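Local coordinates for protein (R)-specific enoyl-CoA hydratase (PDB 1IQ6) that catalyses the hydration of short-chain trans-2-enoyl-CoA, of four to six carbons, to (3R)-3-hydroxyacyl-CoA, at residues K16-A21 and M56-L61. Numbering follows the deposited sequence.
Sequences KRFGAA and MLLASL
Phe18 and Leu58 come within 8.4 Å of each other at their CA atoms, and Lys16 and Leu61 within 8.8 Å, as the chain leaving strand 11-17 for helix 20-30 runs past helix 55-68. The packing of a hot-dog fold, whose sheet wraps around a long central helix, is illustrated here by one aromatic ring set among three leucines. With CG anti to the carbonyl carbon (chi1 -71°), the Phe18 ring reaches toward the helix. Leu57 covers one face in a CH-pi contact, its CG lying 3.9 Å from the ring centroid and only 10° off the normal; Leu57 CD1 lies against Phe18 CE2 and Leu57 CD2 against Phe18 CD2. The Leu61 side chain, one turn further on, heads against that of Phe18 and meets the ring obliquely, Leu61 CD1 3.7 Å from Phe18 CE1 and Leu61 CD2 touching Phe18 CZ. Leu58 CD2 touches Phe18 CD1, 4.0 Å away. Lys16 CD lies 4.0 Å from Leu61 CD2, and the extended chain carries its ammonium on to the second subunit, to a salt bridge with Glu31 and a hydrogen bond to the Leu29 carbonyl. Leu58 is near Gly55 and Phe84, which probably bind (3R)-3-hydroxyacyl-CoA. Beyond the contact, Leu58 and Leu61 rest on Val94 of the adjacent strand 93-103, while Leu57 packs on Phe26 of helix 20-30.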
ATOM      1  N   LYS B  16      11.215  -7.274   9.174  1.00 13.65           N
ATOM      2  CA  LYS B  16      11.430  -5.893   9.561  1.00 14.09           C
ATOM      3  C   LYS B  16      10.589  -5.508  10.760  1.00 13.59           C
ATOM      4  O   LYS B  16       9.513  -6.055  10.972  1.00 13.47           O
ATOM      5  CB  LYS B  16      11.096  -4.969   8.391  1.00 15.44           C
ATOM      6  CG  LYS B  16      11.377  -3.515   8.684  1.00 16.30           C
ATOM      7  CD  LYS B  16      11.322  -2.670   7.431  1.00 14.49           C
ATOM      8  CE  LYS B  16      11.735  -1.247   7.750  1.00 13.80           C
ATOM      9  NZ  LYS B  16      11.888  -0.420   6.528  1.00 13.64           N
ATOM     10  N   ARG B  17      11.094  -4.559  11.541  1.00 15.25           N
ATOM     11  CA  ARG B  17      10.388  -4.060  12.709  1.00 15.56           C
ATOM     12  C   ARG B  17       9.982  -2.616  12.452  1.00 15.87           C
ATOM     13  O   ARG B  17      10.832  -1.766  12.181  1.00 19.38           O
ATOM     14  CB  ARG B  17      11.285  -4.104  13.951  1.00 17.33           C
ATOM     15  CG  ARG B  17      11.476  -5.472  14.561  1.00 20.28           C
ATOM     16  CD  ARG B  17      12.407  -5.398  15.775  1.00 23.61           C
ATOM     17  NE  ARG B  17      12.656  -6.719  16.345  1.00 26.38           N
ATOM     18  CZ  ARG B  17      11.825  -7.357  17.162  1.00 26.82           C
ATOM     19  NH1 ARG B  17      12.140  -8.561  17.618  1.00 28.15           N
ATOM     20  NH2 ARG B  17      10.689  -6.786  17.544  1.00 27.66           N
ATOM     21  N   PHE B  18       8.687  -2.338  12.516  1.00 15.10           N
ATOM     22  CA  PHE B  18       8.219  -0.974  12.330  1.00 14.84           C
ATOM     23  C   PHE B  18       7.953  -0.423  13.718  1.00 15.33           C
ATOM     24  O   PHE B  18       6.987  -0.816  14.373  1.00 16.74           O
ATOM     25  CB  PHE B  18       6.934  -0.928  11.504  1.00 14.69           C
ATOM     26  CG  PHE B  18       7.130  -1.256  10.051  1.00 13.00           C
ATOM     27  CD1 PHE B  18       6.528  -2.379   9.495  1.00 13.36           C
ATOM     28  CD2 PHE B  18       7.896  -0.432   9.233  1.00 12.81           C
ATOM     29  CE1 PHE B  18       6.683  -2.677   8.140  1.00 14.01           C
ATOM     30  CE2 PHE B  18       8.057  -0.723   7.878  1.00 14.08           C
ATOM     31  CZ  PHE B  18       7.445  -1.849   7.333  1.00 14.37           C
ATOM     32  N   GLY B  19       8.833   0.467  14.164  1.00 14.15           N
ATOM     33  CA  GLY B  19       8.689   1.070  15.475  1.00 15.17           C
ATOM     34  C   GLY B  19       8.001   2.413  15.364  1.00 14.84           C
ATOM     35  O   GLY B  19       7.555   2.804  14.286  1.00 14.73           O
ATOM     36  N   ALA B  20       7.933   3.132  16.479  1.00 15.92           N
ATOM     37  CA  ALA B  20       7.281   4.436  16.516  1.00 15.33           C
ATOM     38  C   ALA B  20       7.751   5.421  15.447  1.00 14.88           C
ATOM     39  O   ALA B  20       6.936   6.123  14.845  1.00 14.32           O
ATOM     40  CB  ALA B  20       7.462   5.058  17.901  1.00 17.45           C
ATOM     41  N   ALA B  21       9.056   5.484  15.212  1.00 15.38           N
ATOM     42  CA  ALA B  21       9.590   6.409  14.223  1.00 14.71           C
ATOM     43  C   ALA B  21       9.108   6.079  12.816  1.00 14.73           C
ATOM     44  O   ALA B  21       8.758   6.972  12.044  1.00 15.77           O
ATOM     45  CB  ALA B  21      11.119   6.405  14.269  1.00 16.41           C
ATOM     46  N   MET B  56      -1.398  -0.518   5.584  1.00 10.77           N
ATOM     47  CA  MET B  56      -0.791  -0.126   4.320  1.00 10.51           C
ATOM     48  C   MET B  56       0.730   0.052   4.410  1.00 10.90           C
ATOM     49  O   MET B  56       1.417   0.080   3.387  1.00 12.42           O
ATOM     50  CB  MET B  56      -1.468   1.128   3.761  1.00 12.47           C
ATOM     51  CG  MET B  56      -2.862   0.863   3.167  1.00 13.13           C
ATOM     52  SD  MET B  56      -2.901  -0.307   1.759  1.00 14.44           S
ATOM     53  CE  MET B  56      -2.484   0.814   0.423  1.00 18.02           C
ATOM     54  N   LEU B  57       1.257   0.183   5.626  1.00 10.82           N
ATOM     55  CA  LEU B  57       2.703   0.277   5.795  1.00 11.34           C
ATOM     56  C   LEU B  57       3.220  -1.168   5.699  1.00 11.50           C
ATOM     57  O   LEU B  57       4.223  -1.432   5.034  1.00 12.27           O
ATOM     58  CB  LEU B  57       3.069   0.900   7.154  1.00 11.33           C
ATOM     59  CG  LEU B  57       4.566   0.916   7.518  1.00 10.54           C
ATOM     60  CD1 LEU B  57       5.388   1.496   6.378  1.00 11.40           C
ATOM     61  CD2 LEU B  57       4.768   1.728   8.798  1.00 12.13           C
ATOM     62  N   LEU B  58       2.520  -2.096   6.351  1.00 11.14           N
ATOM     63  CA  LEU B  58       2.910  -3.504   6.290  1.00  9.80           C
ATOM     64  C   LEU B  58       2.920  -3.956   4.827  1.00 10.76           C
ATOM     65  O   LEU B  58       3.872  -4.583   4.365  1.00 12.60           O
ATOM     66  CB  LEU B  58       1.919  -4.376   7.071  1.00 10.48           C
ATOM     67  CG  LEU B  58       1.741  -4.139   8.572  1.00 10.19           C
ATOM     68  CD1 LEU B  58       0.636  -5.039   9.123  1.00 12.32           C
ATOM     69  CD2 LEU B  58       3.056  -4.411   9.273  1.00 10.89           C
ATOM     70  N   ALA B  59       1.860  -3.610   4.098  1.00 11.71           N
ATOM     71  CA  ALA B  59       1.730  -4.002   2.699  1.00 12.36           C
ATOM     72  C   ALA B  59       2.808  -3.417   1.796  1.00 13.45           C
ATOM     73  O   ALA B  59       3.123  -3.985   0.751  1.00 11.75           O
ATOM     74  CB  ALA B  59       0.353  -3.615   2.178  1.00 11.21           C
ATOM     75  N   SER B  60       3.375  -2.286   2.197  1.00 12.17           N
ATOM     76  CA  SER B  60       4.416  -1.650   1.398  1.00 12.77           C
ATOM     77  C   SER B  60       5.678  -2.506   1.275  1.00 13.40           C
ATOM     78  O   SER B  60       6.465  -2.325   0.345  1.00 12.90           O
ATOM     79  CB  SER B  60       4.760  -0.278   1.981  1.00 15.69           C
ATOM     80  OG  SER B  60       3.651   0.603   1.859  1.00 17.71           O
ATOM     81  N   LEU B  61       5.868  -3.443   2.202  1.00 12.97           N
ATOM     82  CA  LEU B  61       7.038  -4.314   2.151  1.00 13.59           C
ATOM     83  C   LEU B  61       7.026  -5.190   0.903  1.00 14.45           C
ATOM     84  O   LEU B  61       8.076  -5.636   0.443  1.00 15.41           O
ATOM     85  CB  LEU B  61       7.112  -5.198   3.399  1.00 14.00           C
ATOM     86  CG  LEU B  61       7.497  -4.460   4.686  1.00 14.82           C
ATOM     87  CD1 LEU B  61       7.504  -5.432   5.851  1.00 14.61           C
ATOM     88  CD2 LEU B  61       8.875  -3.815   4.524  1.00 15.54           C
TER